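Local coordinates for protein pyruvate formate-lyase 2 (Archaeoglobus fulgidus, PDB 2F3O) that is of unknown function but belongs to the glycyl radical enzymes, related to pyruvate formate-lyase and glycerol dehydratase, and probably acts as a lyase, at residues Leu351-Leu356 / Glu379-Arg384; Val446-Glu451 / Phe640-Leu645; Gln541-Ala546 / Glu653-Gly658. All coordinates share one frame; numbering follows the deposited sequence.

Contact 1 (Leu351-Leu356 / Glu379-Arg384)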
loop_
_atom_site.group_PDB
_atom_site.type_symbol
_atom_site.label_atom_id
_atom_site.label_comp_id
_atom_site.label_asym_id
_atom_site.label_seq_id
_atom_site.Cartn_x
_atom_site.Cartn_y
_atom_site.Cartn_z
ATOM N N LEU A 351 -33.733 8.680 29.513
ATOM C CA LEU A 351 -33.518 9.880 28.746
ATOM C C LEU A 351 -34.170 9.758 27.379
ATOM O O LEU A 351 -34.467 10.766 26.743
ATOM C CB LEU A 351 -32.029 10.140 28.630
ATOM C CG LEU A 351 -31.551 11.547 28.332
ATOM C CD1 LEU A 351 -32.225 12.584 29.214
ATOM C CD2 LEU A 351 -30.078 11.544 28.545
ATOM N N THR A 352 -34.395 8.522 26.935
ATOM C CA THR A 352 -35.103 8.277 25.680
ATOM C C THR A 352 -36.525 8.792 25.808
ATOM O O THR A 352 -36.998 9.540 24.949
ATOM C CB THR A 352 -35.170 6.783 25.326
ATOM O OG1 THR A 352 -33.864 6.211 25.401
ATOM C CG2 THR A 352 -35.735 6.585 23.951
ATOM N N TYR A 353 -37.177 8.409 26.909
ATOM C CA TYR A 353 -38.556 8.804 27.204
ATOM C C TYR A 353 -38.704 10.316 27.308
ATOM O O TYR A 353 -39.637 10.902 26.752
ATOM C CB TYR A 353 -39.013 8.169 28.514
ATOM C CG TYR A 353 -39.304 6.694 28.428
ATOM C CD1 TYR A 353 -38.372 5.757 28.855
ATOM C CD2 TYR A 353 -40.523 6.235 27.940
ATOM C CE1 TYR A 353 -38.640 4.394 28.789
ATOM C CE2 TYR A 353 -40.802 4.878 27.863
ATOM C CZ TYR A 353 -39.859 3.959 28.286
ATOM O OH TYR A 353 -40.136 2.602 28.209
ATOM N N LEU A 354 -37.765 10.924 28.030
ATOM C CA LEU A 354 -37.695 12.367 28.195
ATOM C C LEU A 354 -37.693 13.064 26.862
ATOM O O LEU A 354 -38.453 13.990 26.645
ATOM C CB LEU A 354 -36.424 12.765 28.934
ATOM C CG LEU A 354 -36.608 13.168 30.382
ATOM C CD1 LEU A 354 -35.442 14.059 30.784
ATOM C CD2 LEU A 354 -37.946 13.884 30.556
ATOM N N MET A 355 -36.852 12.584 25.961
ATOM C CA MET A 355 -36.716 13.204 24.670
ATOM C C MET A 355 -37.969 13.104 23.813
ATOM O O MET A 355 -38.239 13.993 23.018
ATOM C CB MET A 355 -35.478 12.676 23.968
ATOM C CG MET A 355 -34.244 13.320 24.516
ATOM S SD MET A 355 -32.786 12.388 24.124
ATOM C CE MET A 355 -31.520 13.330 24.956
ATOM N N LEU A 356 -38.745 12.043 24.016
ATOM C CA LEU A 356 -40.013 11.862 23.329
ATOM C C LEU A 356 -41.009 12.893 23.848
ATOM O O LEU A 356 -41.760 13.488 23.068
ATOM C CB LEU A 356 -40.550 10.454 23.590
ATOM C CG LEU A 356 -41.336 9.632 22.563
ATOM C CD1 LEU A 356 -42.229 8.675 23.325
ATOM C CD2 LEU A 356 -42.168 10.441 21.567
ATOM N N GLU A 379 -42.569 -2.311 25.840
ATOM C CA GLU A 379 -43.966 -2.185 25.433
ATOM C C GLU A 379 -44.506 -0.802 25.784
ATOM O O GLU A 379 -45.214 -0.189 24.973
ATOM C CB GLU A 379 -44.801 -3.301 26.074
ATOM C CG GLU A 379 -46.312 -3.226 25.843
ATOM C CD GLU A 379 -46.694 -3.127 24.369
ATOM O OE1 GLU A 379 -46.208 -3.958 23.555
ATOM O OE2 GLU A 379 -47.490 -2.214 24.033
ATOM N N SER A 380 -44.125 -0.297 26.961
ATOM C CA SER A 380 -44.506 1.048 27.392
ATOM C C SER A 380 -44.044 2.102 26.410
ATOM O O SER A 380 -44.797 3.013 26.070
ATOM C CB SER A 380 -43.946 1.354 28.770
ATOM O OG SER A 380 -42.772 0.602 28.988
ATOM N N PHE A 381 -42.818 1.949 25.926
ATOM C CA PHE A 381 -42.261 2.910 25.000
ATOM C C PHE A 381 -43.027 2.950 23.676
ATOM O O PHE A 381 -43.266 4.028 23.127
ATOM C CB PHE A 381 -40.761 2.676 24.782
ATOM C CG PHE A 381 -40.121 3.723 23.922
ATOM C CD1 PHE A 381 -40.113 5.054 24.325
ATOM C CD2 PHE A 381 -39.562 3.395 22.702
ATOM C CE1 PHE A 381 -39.553 6.034 23.529
ATOM C CE2 PHE A 381 -38.993 4.362 21.907
ATOM C CZ PHE A 381 -38.989 5.684 22.313
ATOM N N LEU A 382 -43.444 1.783 23.191
ATOM C CA LEU A 382 -44.262 1.701 21.969
ATOM C C LEU A 382 -45.657 2.313 22.141
ATOM O O LEU A 382 -46.191 2.915 21.208
ATOM C CB LEU A 382 -44.402 0.249 21.499
ATOM C CG LEU A 382 -43.207 -0.493 20.904
ATOM C CD1 LEU A 382 -43.678 -1.743 20.162
ATOM C CD2 LEU A 382 -42.468 0.431 19.972
ATOM N N LYS A 383 -46.231 2.137 23.334
ATOM C CA LYS A 383 -47.518 2.747 23.699
ATOM C C LYS A 383 -47.388 4.259 23.674
ATOM O O LYS A 383 -48.192 4.952 23.049
ATOM C CB LYS A 383 -47.976 2.300 25.095
ATOM C CG LYS A 383 -48.736 0.976 25.135
ATOM C CD LYS A 383 -49.707 0.937 26.318
ATOM C CE LYS A 383 -50.558 -0.328 26.306
ATOM N NZ LYS A 383 -49.712 -1.556 26.352
ATOM N N ARG A 384 -46.331 4.739 24.325
ATOM C CA ARG A 384 -46.042 6.153 24.460
ATOM C C ARG A 384 -45.704 6.827 23.140
ATOM O O ARG A 384 -45.962 8.011 22.964
ATOM C CB ARG A 384 -44.908 6.340 25.452
ATOM C CG ARG A 384 -45.023 7.617 26.237
ATOM C CD ARG A 384 -44.501 7.429 27.660
ATOM N NE ARG A 384 -43.847 8.648 28.139
ATOM C CZ ARG A 384 -43.437 8.849 29.390
ATOM N NH1 ARG A 384 -43.616 7.908 30.314
ATOM N NH2 ARG A 384 -42.850 9.999 29.712
#

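Contact 2 (Val446-Glu451 / Phe640-Leu645)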
loop_
_atom_site.group_PDB
_atom_site.type_symbol
_atom_site.label_atom_id
_atom_site.label_comp_id
_atom_site.label_asym_id
_atom_site.label_seq_id
_atom_site.Cartn_x
_atom_site.Cartn_y
_atom_site.Cartn_z
ATOM N N VAL A 446 -36.087 8.376 -11.811
ATOM C CA VAL A 446 -36.029 7.112 -12.531
ATOM C C VAL A 446 -37.189 6.977 -13.523
ATOM O O VAL A 446 -37.156 6.122 -14.406
ATOM C CB VAL A 446 -35.944 5.898 -11.591
ATOM C CG1 VAL A 446 -35.090 6.236 -10.410
ATOM C CG2 VAL A 446 -37.329 5.443 -11.136
ATOM N N ALA A 447 -38.195 7.842 -13.395
ATOM C CA ALA A 447 -39.243 7.908 -14.400
ATOM C C ALA A 447 -38.659 8.372 -15.727
ATOM O O ALA A 447 -38.993 7.838 -16.789
ATOM C CB ALA A 447 -40.377 8.795 -13.959
ATOM N N LYS A 448 -37.733 9.313 -15.658
ATOM C CA LYS A 448 -37.040 9.748 -16.841
ATOM C C LYS A 448 -36.292 8.596 -17.516
ATOM O O LYS A 448 -36.093 8.628 -18.720
ATOM C CB LYS A 448 -36.108 10.911 -16.501
ATOM C CG LYS A 448 -35.671 11.746 -17.694
ATOM C CD LYS A 448 -36.842 12.267 -18.500
ATOM C CE LYS A 448 -37.517 13.414 -17.781
ATOM N NZ LYS A 448 -38.720 13.902 -18.488
ATOM N N ALA A 449 -35.914 7.565 -16.761
ATOM C CA ALA A 449 -35.212 6.424 -17.350
ATOM C C ALA A 449 -36.140 5.660 -18.267
ATOM O O ALA A 449 -35.764 5.303 -19.374
ATOM C CB ALA A 449 -34.646 5.511 -16.283
ATOM N N LEU A 450 -37.365 5.456 -17.793
ATOM C CA LEU A 450 -38.425 4.796 -18.542
ATOM C C LEU A 450 -38.833 5.601 -19.766
ATOM O O LEU A 450 -39.049 5.042 -20.839
ATOM C CB LEU A 450 -39.630 4.590 -17.635
ATOM C CG LEU A 450 -40.938 4.161 -18.281
ATOM C CD1 LEU A 450 -40.866 2.730 -18.720
ATOM C CD2 LEU A 450 -42.017 4.333 -17.278
ATOM N N GLU A 451 -38.927 6.913 -19.597
ATOM C CA GLU A 451 -39.197 7.822 -20.701
ATOM C C GLU A 451 -38.134 7.659 -21.796
ATOM O O GLU A 451 -38.482 7.485 -22.958
ATOM C CB GLU A 451 -39.281 9.262 -20.171
ATOM C CG GLU A 451 -39.604 10.352 -21.165
ATOM C CD GLU A 451 -40.067 11.636 -20.478
ATOM O OE1 GLU A 451 -39.917 12.746 -21.040
ATOM O OE2 GLU A 451 -40.589 11.543 -19.352
ATOM N N PHE A 640 -43.142 17.979 -12.728
ATOM C CA PHE A 640 -43.338 19.120 -13.639
ATOM C C PHE A 640 -42.771 18.848 -15.015
ATOM O O PHE A 640 -43.435 19.074 -16.015
ATOM C CB PHE A 640 -42.617 20.388 -13.162
ATOM C CG PHE A 640 -43.120 20.969 -11.862
ATOM C CD1 PHE A 640 -44.439 20.812 -11.456
ATOM C CD2 PHE A 640 -42.260 21.739 -11.067
ATOM C CE1 PHE A 640 -44.888 21.370 -10.244
ATOM C CE2 PHE A 640 -42.698 22.310 -9.869
ATOM C CZ PHE A 640 -44.019 22.122 -9.453
ATOM N N PHE A 641 -41.534 18.365 -15.050
ATOM C CA PHE A 641 -40.799 18.162 -16.297
ATOM C C PHE A 641 -40.741 16.698 -16.742
ATOM O O PHE A 641 -39.945 16.349 -17.620
ATOM C CB PHE A 641 -39.381 18.729 -16.176
ATOM C CG PHE A 641 -39.340 20.123 -15.644
ATOM C CD1 PHE A 641 -39.582 21.191 -16.476
ATOM C CD2 PHE A 641 -39.072 20.364 -14.304
ATOM C CE1 PHE A 641 -39.561 22.471 -15.985
ATOM C CE2 PHE A 641 -39.051 21.639 -13.810
ATOM C CZ PHE A 641 -39.292 22.696 -14.648
ATOM N N THR A 642 -41.574 15.850 -16.131
ATOM C CA THR A 642 -41.764 14.478 -16.602
ATOM C C THR A 642 -43.025 14.388 -17.472
ATOM O O THR A 642 -44.100 14.843 -17.070
ATOM C CB THR A 642 -41.824 13.479 -15.438
ATOM O OG1 THR A 642 -40.589 13.529 -14.728
ATOM C CG2 THR A 642 -42.001 12.063 -15.930
ATOM N N SER A 643 -42.875 13.805 -18.665
ATOM C CA SER A 643 -43.981 13.589 -19.577
ATOM C C SER A 643 -44.954 12.546 -19.034
ATOM O O SER A 643 -44.727 11.959 -17.964
ATOM C CB SER A 643 -43.451 13.100 -20.914
ATOM O OG SER A 643 -43.221 11.703 -20.871
ATOM N N ALA A 644 -46.041 12.319 -19.776
ATOM C CA ALA A 644 -47.015 11.307 -19.396
ATOM C C ALA A 644 -46.381 9.930 -19.544
ATOM O O ALA A 644 -45.597 9.702 -20.446
ATOM C CB ALA A 644 -48.256 11.423 -20.241
ATOM N N LEU A 645 -46.681 9.035 -18.619
ATOM C CA LEU A 645 -46.088 7.706 -18.610
ATOM C C LEU A 645 -47.238 6.731 -18.692
ATOM O O LEU A 645 -48.339 7.051 -18.240
ATOM C CB LEU A 645 -45.350 7.466 -17.288
ATOM C CG LEU A 645 -44.387 8.548 -16.815
ATOM C CD1 LEU A 645 -44.003 8.275 -15.362
ATOM C CD2 LEU A 645 -43.169 8.668 -17.747
#

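Contact 3 (Gln541-Ala546 / Glu653-Gly658)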
loop_
_atom_site.group_PDB
_atom_site.type_symbol
_atom_site.label_atom_id
_atom_site.label_comp_id
_atom_site.label_asym_id
_atom_site.label_seq_id
_atom_site.Cartn_x
_atom_site.Cartn_y
_atom_site.Cartn_z
ATOM N N GLN A 541 -30.356 8.853 -4.475
ATOM C CA GLN A 541 -31.779 8.479 -4.248
ATOM C C GLN A 541 -32.614 8.265 -5.483
ATOM O O GLN A 541 -32.542 9.037 -6.431
ATOM C CB GLN A 541 -32.504 9.541 -3.438
ATOM C CG GLN A 541 -32.282 9.461 -1.968
ATOM C CD GLN A 541 -30.818 9.530 -1.562
ATOM O OE1 GLN A 541 -30.211 8.508 -1.265
ATOM N NE2 GLN A 541 -30.240 10.719 -1.583
ATOM N N ALA A 542 -33.438 7.226 -5.447
ATOM C CA ALA A 542 -34.385 6.966 -6.528
ATOM C C ALA A 542 -35.707 7.672 -6.273
ATOM O O ALA A 542 -36.334 7.497 -5.235
ATOM C CB ALA A 542 -34.614 5.497 -6.675
ATOM N N VAL A 543 -36.126 8.500 -7.210
ATOM C CA VAL A 543 -37.481 8.995 -7.149
ATOM C C VAL A 543 -38.310 8.559 -8.366
ATOM O O VAL A 543 -37.841 8.589 -9.522
ATOM C CB VAL A 543 -37.570 10.512 -6.780
ATOM C CG1 VAL A 543 -36.194 11.140 -6.638
ATOM C CG2 VAL A 543 -38.445 11.280 -7.743
ATOM N N GLY A 544 -39.521 8.079 -8.070
ATOM C CA GLY A 544 -40.479 7.651 -9.091
ATOM C C GLY A 544 -40.476 6.150 -9.304
ATOM O O GLY A 544 -40.693 5.666 -10.418
ATOM N N ILE A 545 -40.227 5.401 -8.240
ATOM C CA ILE A 545 -40.050 3.971 -8.406
ATOM C C ILE A 545 -41.372 3.293 -8.621
ATOM O O ILE A 545 -41.440 2.276 -9.307
ATOM C CB ILE A 545 -39.248 3.305 -7.266
ATOM C CG1 ILE A 545 -39.910 3.491 -5.905
ATOM C CG2 ILE A 545 -37.885 3.881 -7.222
ATOM C CD1 ILE A 545 -39.502 2.424 -4.915
ATOM N N ALA A 546 -42.433 3.879 -8.073
ATOM C CA ALA A 546 -43.757 3.338 -8.315
ATOM C C ALA A 546 -44.314 3.788 -9.664
ATOM O O ALA A 546 -45.052 3.051 -10.280
ATOM C CB ALA A 546 -44.704 3.659 -7.198
ATOM N N GLU A 653 -47.624 16.107 -13.827
ATOM C CA GLU A 653 -48.129 15.701 -12.518
ATOM C C GLU A 653 -46.992 15.143 -11.666
ATOM O O GLU A 653 -46.031 14.612 -12.218
ATOM C CB GLU A 653 -49.270 14.672 -12.670
ATOM C CG GLU A 653 -50.702 15.261 -12.778
ATOM C CD GLU A 653 -51.796 14.178 -13.029
ATOM O OE1 GLU A 653 -52.901 14.556 -13.500
ATOM O OE2 GLU A 653 -51.565 12.960 -12.767
ATOM N N PRO A 654 -47.081 15.301 -10.324
ATOM C CA PRO A 654 -46.148 14.749 -9.341
ATOM C C PRO A 654 -45.852 13.260 -9.478
ATOM O O PRO A 654 -46.705 12.487 -9.907
ATOM C CB PRO A 654 -46.876 14.976 -8.023
ATOM C CG PRO A 654 -47.630 16.190 -8.244
ATOM C CD PRO A 654 -48.114 16.112 -9.654
ATOM N N LEU A 655 -44.637 12.875 -9.107
ATOM C CA LEU A 655 -44.254 11.483 -9.071
ATOM C C LEU A 655 -44.540 10.942 -7.678
ATOM O O LEU A 655 -45.014 11.673 -6.821
ATOM C CB LEU A 655 -42.775 11.335 -9.423
ATOM C CG LEU A 655 -42.318 11.788 -10.815
ATOM C CD1 LEU A 655 -40.822 11.805 -10.833
ATOM C CD2 LEU A 655 -42.844 10.893 -11.936
ATOM N N ASN A 656 -44.276 9.667 -7.435
ATOM C CA ASN A 656 -44.585 9.136 -6.119
ATOM C C ASN A 656 -43.465 9.435 -5.131
ATOM O O ASN A 656 -42.298 9.503 -5.520
ATOM C CB ASN A 656 -44.896 7.642 -6.176
ATOM C CG ASN A 656 -43.674 6.806 -6.390
ATOM O OD1 ASN A 656 -43.194 6.662 -7.522
ATOM N ND2 ASN A 656 -43.170 6.211 -5.309
ATOM N N PRO A 657 -43.814 9.641 -3.848
ATOM C CA PRO A 657 -42.796 10.045 -2.896
ATOM C C PRO A 657 -42.188 8.896 -2.070
ATOM O O PRO A 657 -42.880 8.255 -1.258
ATOM C CB PRO A 657 -43.557 11.022 -1.991
ATOM C CG PRO A 657 -45.018 10.611 -2.104
ATOM C CD PRO A 657 -45.136 9.580 -3.205
ATOM N N GLY A 658 -40.891 8.664 -2.270
ATOM C CA GLY A 658 -40.169 7.654 -1.511
ATOM C C GLY A 658 -40.617 6.271 -1.916
ATOM O O GLY A 658 -40.737 5.964 -3.102
HETATM O O HOH W 1 -38.622 9.208 -3.940
#

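Contact 1 (Leu351-Leu356 / Glu379-Arg384)
The Phe381 ring turns its edge to the face of the Tyr353 ring in a T-shaped (edge-to-face) pair, the centroids 5.3 Å apart and the planes at 86°. Phe381 CD1 makes the nearest ring contact, 3.6 Å from Tyr353 CE2. With its CG anti to the backbone N (chi1 -175°), Phe381 reaches across the helix interface, and the far part of its ring meets two aliphatic groups of the facing helix: CE1 lies 3.8 Å from Leu356 CD1, and CZ lies against Thr352 CG2. Tyr353 CD2 in turn sits over one face of the Arg384 guanidinium, off its centre. Because the two planes are well tilted from each other, this is a glancing approach rather than a stack, and the charge is paired with Glu357. At its phenol end Tyr353 OH accepts a weak 3.4 Å hydrogen bond from Ser380 OG.

The short helical segments run nearly parallel, at 7°, with axes 11.3 Å apart. Their helices, 350-362 and 379-390, are the connecting helices of two successive beta-alpha-beta units, between strands 334-338 and 368-373 and between 368-373 and 396-400. Helices 297-310 and 283-289 cover Leu354, while helix 704-717 meets Leu382 and Lys383.

Contact 2 (Val446-Glu451 / Phe640-Leu645)
Lys448 and Glu451, one helical turn apart, together grip the backbone of the loop that carries Phe641 and Ser643. Lys448 gives a hydrogen bond from NZ to Phe641 O at 2.9 Å, arriving in the carbonyl plane on a lone pair at a C=O...N angle of 137°. Bends at chi2 (54°) and chi3 (75°) fold the lysine chain back along its own helix, bringing the ammonium NZ to Glu451 OE1, a salt bridge of 3.0 Å. The glutamate, extended beyond CG, receives the peptide N-H of Ser643 on OE2 at 3.3 Å; the donor comes from the syn side, tilted out of the carboxylate plane. Asp459 is a second acidic partner of Lys448 and lies close to Glu451, an arrangement in which the ammonium probably offsets the two nearby negative charges. Leu460 N supplies a further hydrogen bond to Glu451 OE1.

Beside this buried polar cluster is a small apolar patch, where Ala447 CB touches Leu645 CD1 at 3.9 Å and Thr642 CG2 at 4.1 Å. The looser side is at Phe641: its carbonyl is held, but its partly exposed ring leads away from the helix toward Tyr325, and its side chain makes no close contact with 446-451.

The arrangement is that of a buried salt bridge between residues i and i+3 of a helix, used to bind loop backbone where helix 447-453 follows strand 435-445. It joins the end of a strand to the loop after helix 634-640, in the alpha/beta barrel fold characteristic of the pyruvate formate-lyase family.

Contact 3 (Gln541-Ala546 / Glu653-Gly658)
A chi1 of 74° sets Asn656 CG between its own backbone N and carbonyl carbon, and chi2 of -81° then turns the amide toward the first turn of helix 545-560. There OD1 accepts a hydrogen bond from Ala546 N at 2.9 Å, the donor standing 40° above the carbonyl plane rather than on a lone pair. Ala546 CB packs on the same amide, 3.4 Å from CG of Asn656. The other amide atom is held too, ND2 bonding to Ser660 O, while Asn656 N bonds to the Asp547 carboxylate. A leucine in place of Asn656 would probably leave the N-H of Ala546 without its acceptor and Ser660 O without this donor.

Gly544 occupies the N-cap position; at its backbone angles a side chain would press on Val543 O and also lie close to Leu655. Leu655 CD1 meets Val543 CG2 at 3.9 Å, the two side chains crossing at about a right angle. A water spans the backbones, donating to Ala542 O at 3.1 Å and accepting from Gly658 N at 2.9 Å.

In the family's alpha/beta barrel fold, this is a strand-to-helix turn whose glycine-capped helix N-terminus takes an acceptor from an asparagine far off in sequence.

In the fold
Contacts 2 and 3 form one continuous region, their centres 10 Å apart. Strands 435-445 and 535-543 run side by side in parallel, each followed by a helix, and a probable hydrogen bond of 2.9 Å from Val446 N to Val543 O ties their ends together. The loop after helix 634-640 serves both, and Ala447 CB lies 3.8 Å from Leu655 CD2. Contact 1 lies on helices that connect strands of a different sheet, its centre 43 Å from that of contact 2 and 33 Å from that of contact 3. A bound glycerol lies about 12 Å from the Val543 side chain. Segment 653-658 falls within the glycine-radical family region, whose predicted radical site, Gly752, does not carry the modification here.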